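Local coordinates for protein diphthine synthase (Entamoeba histolytica, PDB 3I4T) that probably methylates a modified histidine of elongation factor 2 with S-adenosylmethionine as methyl donor, a step in making diphthamide, at residues Ser141-Tyr146 and Asn177-Val182; Phe148-Ser153 and Lys171-Asn176; Glu220-Lys223 and Val229-Glu232. All coordinates share one frame; numbering follows the deposited sequence.

All three contacts lie in the part of the chain that holds the mixed sheet, in a protein of the tetrapyrrole methylase family. Contacts 1 and 2 are neighbours, their centres about 9 Å apart. The segments of contact 2 fall between those of contact 1 in sequence. Both reach strands 152-154 and 180-187, which run side by side, and both touch the second subunit. Contact 3 comes later in the chain. Its centre lies about 15 Å from that of contact 2 and about 19 Å from that of contact 1. Arg174 NE bonds Val229 O and so ties contact 2 to contact 3. Helix 166-175 thus links the sheet to the loop after helix 211-225.

Contact 1 (Ser141-Tyr146 and Asn177-Val182)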
loop_
_atom_site.group_PDB
_atom_site.type_symbol
_atom_site.label_atom_id
_atom_site.label_comp_id
_atom_site.label_asym_id
_atom_site.label_seq_id
_atom_site.Cartn_x
_atom_site.Cartn_y
_atom_site.Cartn_z
ATOM N N SER A 141 5.908 2.192 -11.556
ATOM C CA SER A 141 5.620 2.945 -12.775
ATOM C C SER A 141 6.453 4.227 -12.870
ATOM O O SER A 141 6.724 4.725 -13.963
ATOM C CB SER A 141 4.141 3.315 -12.812
ATOM O OG SER A 141 3.809 4.098 -11.676
ATOM N N GLY A 142 6.835 4.768 -11.720
ATOM C CA GLY A 142 7.491 6.066 -11.680
ATOM C C GLY A 142 6.569 7.172 -11.209
ATOM O O GLY A 142 7.028 8.269 -10.895
ATOM N N LEU A 143 5.269 6.894 -11.156
ATOM C CA LEU A 143 4.325 7.861 -10.606
ATOM C C LEU A 143 4.446 7.894 -9.075
ATOM O O LEU A 143 4.624 6.845 -8.432
ATOM C CB LEU A 143 2.890 7.559 -11.060
ATOM C CG LEU A 143 2.550 7.758 -12.552
ATOM C CD1 LEU A 143 1.234 7.096 -12.875
ATOM C CD2 LEU A 143 2.528 9.239 -13.019
ATOM N N GLN A 144 4.373 9.101 -8.513
ATOM C CA GLN A 144 4.400 9.311 -7.069
ATOM C C GLN A 144 3.091 8.869 -6.437
ATOM O O GLN A 144 2.012 9.350 -6.799
ATOM C CB GLN A 144 4.660 10.782 -6.750
ATOM C CG GLN A 144 4.112 11.241 -5.406
ATOM C CD GLN A 144 5.032 10.946 -4.233
ATOM O OE1 GLN A 144 5.448 9.805 -4.018
ATOM N NE2 GLN A 144 5.346 11.984 -3.459
ATOM N N LEU A 145 3.205 7.949 -5.489
ATOM C CA LEU A 145 2.056 7.409 -4.760
ATOM C C LEU A 145 1.254 8.404 -3.906
ATOM O O LEU A 145 0.053 8.208 -3.692
ATOM C CB LEU A 145 2.514 6.241 -3.879
ATOM C CG LEU A 145 3.123 5.024 -4.595
ATOM C CD1 LEU A 145 3.602 4.006 -3.571
ATOM C CD2 LEU A 145 2.145 4.381 -5.626
ATOM N N TYR A 146 1.901 9.461 -3.411
ATOM C CA TYR A 146 1.177 10.494 -2.659
ATOM C C TYR A 146 0.238 11.247 -3.567
ATOM O O TYR A 146 -0.752 11.800 -3.112
ATOM C CB TYR A 146 2.118 11.492 -1.987
ATOM C CG TYR A 146 3.063 10.887 -0.981
ATOM C CD1 TYR A 146 2.852 9.594 -0.470
ATOM C CD2 TYR A 146 4.169 11.615 -0.521
ATOM C CE1 TYR A 146 3.736 9.042 0.450
ATOM C CE2 TYR A 146 5.055 11.076 0.407
ATOM C CZ TYR A 146 4.830 9.792 0.887
ATOM O OH TYR A 146 5.707 9.254 1.805
ATOM N N ASN A 177 -5.877 17.305 -10.192
ATOM C CA ASN A 177 -4.460 17.041 -10.479
ATOM C C ASN A 177 -3.876 15.837 -9.719
ATOM O O ASN A 177 -2.696 15.855 -9.318
ATOM C CB ASN A 177 -3.621 18.318 -10.285
ATOM C CG ASN A 177 -2.256 18.224 -10.931
ATOM O OD1 ASN A 177 -2.108 17.611 -11.982
ATOM N ND2 ASN A 177 -1.244 18.829 -10.302
ATOM N N MET A 178 -4.698 14.793 -9.556
ATOM C CA MET A 178 -4.294 13.542 -8.902
ATOM C C MET A 178 -4.290 12.375 -9.881
ATOM O O MET A 178 -5.054 12.385 -10.848
ATOM C CB MET A 178 -5.235 13.218 -7.738
ATOM C CG MET A 178 -5.179 14.243 -6.609
ATOM S SD MET A 178 -6.285 13.837 -5.247
ATOM C CE MET A 178 -7.746 14.731 -5.735
ATOM N N HIS A 179 -3.433 11.380 -9.640
ATOM C CA HIS A 179 -3.386 10.179 -10.483
ATOM C C HIS A 179 -4.505 9.227 -10.090
ATOM O O HIS A 179 -5.019 9.305 -8.977
ATOM C CB HIS A 179 -2.037 9.441 -10.367
ATOM C CG HIS A 179 -0.831 10.314 -10.571
ATOM N ND1 HIS A 179 -0.749 11.259 -11.573
ATOM C CD2 HIS A 179 0.355 10.360 -9.916
ATOM C CE1 HIS A 179 0.423 11.868 -11.507
ATOM N NE2 HIS A 179 1.115 11.337 -10.514
ATOM N N THR A 180 -4.864 8.315 -10.998
ATOM C CA THR A 180 -5.857 7.289 -10.703
ATOM C C THR A 180 -5.331 5.867 -10.927
ATOM O O THR A 180 -4.691 5.569 -11.947
ATOM C CB THR A 180 -7.184 7.493 -11.517
ATOM O OG1 THR A 180 -7.661 8.837 -11.367
ATOM C CG2 THR A 180 -8.265 6.535 -11.049
ATOM N N LEU A 181 -5.614 4.998 -9.955
ATOM C CA LEU A 181 -5.441 3.564 -10.108
ATOM C C LEU A 181 -6.775 2.957 -10.463
ATOM O O LEU A 181 -7.752 3.125 -9.734
ATOM C CB LEU A 181 -4.924 2.930 -8.813
ATOM C CG LEU A 181 -4.916 1.400 -8.724
ATOM C CD1 LEU A 181 -3.917 0.773 -9.725
ATOM C CD2 LEU A 181 -4.594 0.996 -7.296
ATOM N N VAL A 182 -6.805 2.257 -11.592
ATOM C CA VAL A 182 -8.008 1.613 -12.086
ATOM C C VAL A 182 -7.894 0.098 -11.884
ATOM O O VAL A 182 -7.110 -0.573 -12.552
ATOM C CB VAL A 182 -8.231 1.933 -13.575
ATOM C CG1 VAL A 182 -9.564 1.359 -14.054
ATOM C CG2 VAL A 182 -8.163 3.437 -13.821
#
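Leu143 lays its CD2 methyl over one face of the His179 imidazole. Leu143 CD2 stands 3.8 Å from the centroid of the His179 ring, 20° off the ring normal, a CH-pi contact. The methyl is offset toward the rim, and Leu143 CD2 comes within 3.6 Å of His179 NE2. Leu143 CB lies 3.9 Å from His179 CD2. At the ring edge, in plane, Gln144 O approaches His179 CD2 at 3.7 Å. No hydrogen bond crosses between the two segments. His179 CG is anti to the carbonyl carbon (chi1 -51°), which places the ring where its face meets Leu143 CD2.

Further out, both ring nitrogens are engaged. His179 ND1 bonds the backbone N of Ala273, and NE2 bonds Glu280 OE2. Phe148 meets the ring edge-to-face. On the other segment an ST turn sets the backbone: Leu143 N donates to Ser141 OG at 3.2 Å. Gln144 N also bonds Glu280 OE2, so one carboxylate oxygen serves both segments.

The bond to Ala273 N implies that ND1 accepts. NE2 would then carry the proton and donate to Glu280. The neutral ring is thus probably fixed in one tautomer, with a nonpolar methyl on its face and polar groups at its edge.

Contact 2 (Phe148-Ser153 and Lys171-Asn176); sequences FGQTVS and KINRDN
Asn173 turns its carboxamide onto the backbone of Gln150 and grips it twice. Asn173 CG lies anti to its carbonyl carbon (chi1 -81°), which carries the amide across to Gln150. Asn173 ND2 donates to Gln150 O at 3.0 Å. This bond lies in the carbonyl plane, on a lone pair, and nearly in the amide plane of Asn173. In return Gln150 N donates to Asn173 OD1 at 3.3 Å. That second bond is more bent, with an N-H...O angle of 139°, and the donor is tilted from the carbonyl plane. The amide thus pairs with both the N-H and the C=O of one residue.

The tight part is at Gly149. Its CA lies 3.6 Å from Asn173 OD1, and the CA atoms of Gly149 and Asn173 are 5.5 Å apart. The lack of a side chain on Gly149 lets the helix come this near. The looser part is beside Gln150, whose side-chain CG stays 4.4 Å from Asn173 OD1. Here a water bridges the two residues. It accepts from Gln150 NE2 at 2.7 Å and donates to Asn173 OD1 at 2.7 Å. OD1 thus has two donors, and ND2 has a further acceptor in Thr180 OG1. These partners satisfy the buried amide and support its modelled orientation.

Gln150 and Ile172 also pack on Tyr146 and Asn176 of the second subunit, respectively. The contact belongs to the beta-alpha-beta unit of strand 152-154, helix 166-175 and strand 180-187. Asn173 bonds both to the chain leading into the first strand and to Thr180, where the second begins.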
loop_
_atom_site.group_PDB
_atom_site.type_symbol
_atom_site.label_atom_id
_atom_site.label_comp_id
_atom_site.label_asym_id
_atom_site.label_seq_id
_atom_site.Cartn_x
_atom_site.Cartn_y
_atom_site.Cartn_z
ATOM N N PHE A 148 -1.677 9.925 -5.846
ATOM C CA PHE A 148 -2.868 9.131 -6.192
ATOM C C PHE A 148 -4.118 9.580 -5.438
ATOM O O PHE A 148 -4.109 9.685 -4.201
ATOM C CB PHE A 148 -2.616 7.619 -6.032
ATOM C CG PHE A 148 -1.955 7.007 -7.237
ATOM C CD1 PHE A 148 -0.581 7.137 -7.438
ATOM C CD2 PHE A 148 -2.705 6.363 -8.200
ATOM C CE1 PHE A 148 0.031 6.612 -8.569
ATOM C CE2 PHE A 148 -2.105 5.842 -9.337
ATOM C CZ PHE A 148 -0.731 5.969 -9.521
ATOM N N GLY A 149 -5.172 9.860 -6.200
ATOM C CA GLY A 149 -6.486 10.221 -5.663
ATOM C C GLY A 149 -7.203 8.935 -5.311
ATOM O O GLY A 149 -6.539 7.926 -5.020
ATOM N N GLN A 150 -8.545 8.939 -5.354
ATOM C CA GLN A 150 -9.285 7.726 -5.003
ATOM C C GLN A 150 -9.207 6.627 -6.072
ATOM O O GLN A 150 -9.123 6.905 -7.278
ATOM C CB GLN A 150 -10.713 8.022 -4.551
ATOM C CG GLN A 150 -11.781 8.189 -5.618
ATOM C CD GLN A 150 -13.122 8.634 -5.013
ATOM O OE1 GLN A 150 -13.717 7.927 -4.185
ATOM N NE2 GLN A 150 -13.595 9.808 -5.423
ATOM N N THR A 151 -9.204 5.381 -5.597
ATOM C CA THR A 151 -9.085 4.195 -6.434
ATOM C C THR A 151 -10.453 3.848 -7.012
ATOM O O THR A 151 -11.484 3.981 -6.322
ATOM C CB THR A 151 -8.501 3.031 -5.609
ATOM O OG1 THR A 151 -7.297 3.472 -4.959
ATOM C CG2 THR A 151 -8.207 1.802 -6.466
ATOM N N VAL A 152 -10.471 3.430 -8.285
ATOM C CA VAL A 152 -11.734 3.113 -8.968
ATOM C C VAL A 152 -11.729 1.691 -9.549
ATOM O O VAL A 152 -10.661 1.122 -9.812
ATOM C CB VAL A 152 -12.104 4.142 -10.067
ATOM C CG1 VAL A 152 -12.191 5.531 -9.493
ATOM C CG2 VAL A 152 -11.115 4.095 -11.221
ATOM N N SER A 153 -12.926 1.136 -9.737
ATOM C CA SER A 153 -13.099 -0.233 -10.249
ATOM C C SER A 153 -13.941 -0.255 -11.512
ATOM O O SER A 153 -15.035 0.324 -11.554
ATOM C CB SER A 153 -13.736 -1.154 -9.192
ATOM O OG SER A 153 -12.811 -1.447 -8.150
ATOM N N LYS A 171 -12.895 11.944 -13.101
ATOM C CA LYS A 171 -13.012 13.374 -13.389
ATOM C C LYS A 171 -12.504 14.219 -12.227
ATOM O O LYS A 171 -11.709 15.154 -12.428
ATOM C CB LYS A 171 -14.465 13.754 -13.714
ATOM C CG LYS A 171 -14.613 15.121 -14.363
ATOM C CD LYS A 171 -16.028 15.664 -14.227
ATOM C CE LYS A 171 -16.200 16.969 -14.978
ATOM N NZ LYS A 171 -15.077 17.907 -14.694
ATOM N N ILE A 172 -12.945 13.869 -11.022
ATOM C CA ILE A 172 -12.503 14.550 -9.794
ATOM C C ILE A 172 -10.987 14.448 -9.584
ATOM O O ILE A 172 -10.318 15.450 -9.269
ATOM C CB ILE A 172 -13.287 14.044 -8.562
ATOM C CG1 ILE A 172 -14.717 14.606 -8.590
ATOM C CG2 ILE A 172 -12.593 14.428 -7.251
ATOM C CD1 ILE A 172 -15.691 13.860 -7.689
ATOM N N ASN A 173 -10.440 13.254 -9.782
ATOM C CA ASN A 173 -9.009 13.053 -9.636
ATOM C C ASN A 173 -8.240 13.931 -10.610
ATOM O O ASN A 173 -7.245 14.556 -10.245
ATOM C CB ASN A 173 -8.642 11.593 -9.866
ATOM C CG ASN A 173 -8.891 10.726 -8.652
ATOM O OD1 ASN A 173 -9.327 11.210 -7.602
ATOM N ND2 ASN A 173 -8.594 9.434 -8.781
ATOM N N ARG A 174 -8.727 13.991 -11.846
ATOM C CA ARG A 174 -8.034 14.713 -12.882
ATOM C C ARG A 174 -8.199 16.228 -12.782
ATOM O O ARG A 174 -7.208 16.943 -12.832
ATOM C CB ARG A 174 -8.317 14.100 -14.258
ATOM C CG ARG A 174 -7.310 12.967 -14.501
ATOM C CD ARG A 174 -7.542 12.121 -15.702
ATOM N NE ARG A 174 -7.390 12.842 -16.959
ATOM C CZ ARG A 174 -6.258 12.974 -17.643
ATOM N NH1 ARG A 174 -5.124 12.464 -17.205
ATOM N NH2 ARG A 174 -6.272 13.633 -18.785
ATOM N N ASP A 175 -9.430 16.708 -12.589
ATOM C CA ASP A 175 -9.696 18.128 -12.286
ATOM C C ASP A 175 -8.831 18.657 -11.142
ATOM O O ASP A 175 -8.461 19.823 -11.126
ATOM C CB ASP A 175 -11.162 18.345 -11.872
ATOM C CG ASP A 175 -12.131 18.188 -13.010
ATOM O OD1 ASP A 175 -11.712 17.897 -14.159
ATOM O OD2 ASP A 175 -13.342 18.371 -12.746
ATOM N N ASN A 176 -8.540 17.798 -10.174
ATOM C CA ASN A 176 -7.764 18.197 -8.992
ATOM C C ASN A 176 -6.326 17.714 -9.006
ATOM O O ASN A 176 -5.647 17.713 -7.968
ATOM C CB ASN A 176 -8.476 17.740 -7.727
ATOM C CG ASN A 176 -9.835 18.382 -7.583
ATOM O OD1 ASN A 176 -9.928 19.579 -7.312
ATOM N ND2 ASN A 176 -10.900 17.599 -7.792
HETATM O O HOH W 1 -11.896 11.218 -6.927
#

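Contact 3 (Glu220-Lys223 and Val229-Glu232)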
loop_
_atom_site.group_PDB
_atom_site.type_symbol
_atom_site.label_atom_id
_atom_site.label_comp_id
_atom_site.label_asym_id
_atom_site.label_seq_id
_atom_site.Cartn_x
_atom_site.Cartn_y
_atom_site.Cartn_z
ATOM N N GLU A 220 -15.686 4.197 -24.604
ATOM C CA GLU A 220 -17.109 4.196 -24.920
ATOM C C GLU A 220 -17.923 5.083 -23.964
ATOM O O GLU A 220 -18.886 5.740 -24.372
ATOM C CB GLU A 220 -17.620 2.763 -24.882
ATOM C CG GLU A 220 -18.918 2.543 -25.608
ATOM C CD GLU A 220 -19.433 1.135 -25.412
ATOM O OE1 GLU A 220 -18.723 0.173 -25.786
ATOM O OE2 GLU A 220 -20.554 0.988 -24.880
ATOM N N VAL A 221 -17.529 5.085 -22.695
ATOM C CA VAL A 221 -18.138 5.930 -21.681
ATOM C C VAL A 221 -17.843 7.409 -21.962
ATOM O O VAL A 221 -18.723 8.249 -21.831
ATOM C CB VAL A 221 -17.673 5.502 -20.274
ATOM C CG1 VAL A 221 -17.987 6.553 -19.227
ATOM C CG2 VAL A 221 -18.294 4.152 -19.894
ATOM N N GLU A 222 -16.614 7.726 -22.366
ATOM C CA GLU A 222 -16.283 9.110 -22.687
ATOM C C GLU A 222 -17.089 9.576 -23.899
ATOM O O GLU A 222 -17.568 10.698 -23.926
ATOM C CB GLU A 222 -14.774 9.305 -22.908
ATOM C CG GLU A 222 -14.355 10.698 -23.434
ATOM C CD GLU A 222 -14.606 11.855 -22.455
ATOM O OE1 GLU A 222 -14.292 11.746 -21.249
ATOM O OE2 GLU A 222 -15.114 12.902 -22.904
ATOM N N LYS A 223 -17.244 8.701 -24.887
ATOM C CA LYS A 223 -18.028 9.019 -26.066
ATOM C C LYS A 223 -19.480 9.322 -25.684
ATOM O O LYS A 223 -20.067 10.270 -26.191
ATOM C CB LYS A 223 -17.951 7.871 -27.079
ATOM C CG LYS A 223 -18.622 8.171 -28.415
ATOM C CD LYS A 223 -18.853 6.912 -29.244
ATOM C CE LYS A 223 -20.069 7.108 -30.151
ATOM N NZ LYS A 223 -20.190 6.047 -31.212
ATOM N N VAL A 229 -12.773 13.999 -19.913
ATOM C CA VAL A 229 -11.921 13.538 -18.813
ATOM C C VAL A 229 -10.597 12.954 -19.324
ATOM O O VAL A 229 -9.525 13.242 -18.791
ATOM C CB VAL A 229 -12.663 12.493 -17.946
ATOM C CG1 VAL A 229 -11.808 12.059 -16.763
ATOM C CG2 VAL A 229 -13.985 13.047 -17.458
ATOM N N TYR A 230 -10.700 12.120 -20.348
ATOM C CA TYR A 230 -9.561 11.559 -21.063
ATOM C C TYR A 230 -10.007 11.363 -22.508
ATOM O O TYR A 230 -11.208 11.498 -22.812
ATOM C CB TYR A 230 -9.169 10.208 -20.473
ATOM C CG TYR A 230 -10.347 9.296 -20.225
ATOM C CD1 TYR A 230 -10.961 8.611 -21.278
ATOM C CD2 TYR A 230 -10.858 9.121 -18.940
ATOM C CE1 TYR A 230 -12.048 7.778 -21.058
ATOM C CE2 TYR A 230 -11.950 8.287 -18.713
ATOM C CZ TYR A 230 -12.541 7.623 -19.778
ATOM O OH TYR A 230 -13.619 6.803 -19.557
ATOM N N ASP A 231 -9.061 11.050 -23.392
ATOM C CA ASP A 231 -9.412 10.595 -24.740
ATOM C C ASP A 231 -8.417 9.597 -25.350
ATOM O O ASP A 231 -7.366 9.344 -24.786
ATOM C CB ASP A 231 -9.716 11.783 -25.690
ATOM C CG ASP A 231 -8.482 12.636 -26.036
ATOM O OD1 ASP A 231 -7.350 12.402 -25.543
ATOM O OD2 ASP A 231 -8.668 13.581 -26.837
ATOM N N GLU A 232 -8.789 9.034 -26.494
ATOM C CA GLU A 232 -7.940 8.204 -27.365
ATOM C C GLU A 232 -6.424 8.433 -27.217
ATOM O O GLU A 232 -5.635 7.475 -27.166
ATOM C CB GLU A 232 -8.357 8.497 -28.817
ATOM C CG GLU A 232 -8.161 7.370 -29.796
ATOM C CD GLU A 232 -8.759 7.662 -31.166
ATOM O OE1 GLU A 232 -8.327 8.627 -31.838
ATOM O OE2 GLU A 232 -9.665 6.911 -31.582
#
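Glu222 on helix 211-225 faces the extended chain at Tyr230 and Asp231, and its CA comes within 7.3 Å of that of Asp231. Glu222 buries the largest share of any residue here. CG is anti to the backbone N (chi1 172°), and the chain then bends at chi2. This brings the carboxylate round to the start of the other segment. Glu222 OE1 accepts from Val229 N at 3.0 Å, with an N-H...O angle of 146°. The N-H comes from above the carboxylate plane, 39° out of it.

The aliphatic part of the same side chain lies along Tyr230. Glu222 CB meets Tyr230 CE1 at 3.6 Å, obliquely to the ring, and Glu222 CG lies 3.3 Å from Tyr230 O. Three donors hold the carboxylate: Val229 N and Tyr167 OH on OE1, Gly228 N on OE2. They would probably stabilise its negative charge. Tyr230 O, 3.5 Å from Glu222 OE1 without a bond, would work partly against them. Val229 adds a looser touch, its CB 3.8 Å from Glu222 OE1. At the far end of the ring, Tyr230 OH bonds Leu218 O and lies 4.3 Å from Val221 CB.

The contact closes the short turn that leaves helix 211-225 on the way to strand 235-240. Val221 and Val229 both pack on helix 166-175. Tyr230 rests on Met254 of helix 254-257.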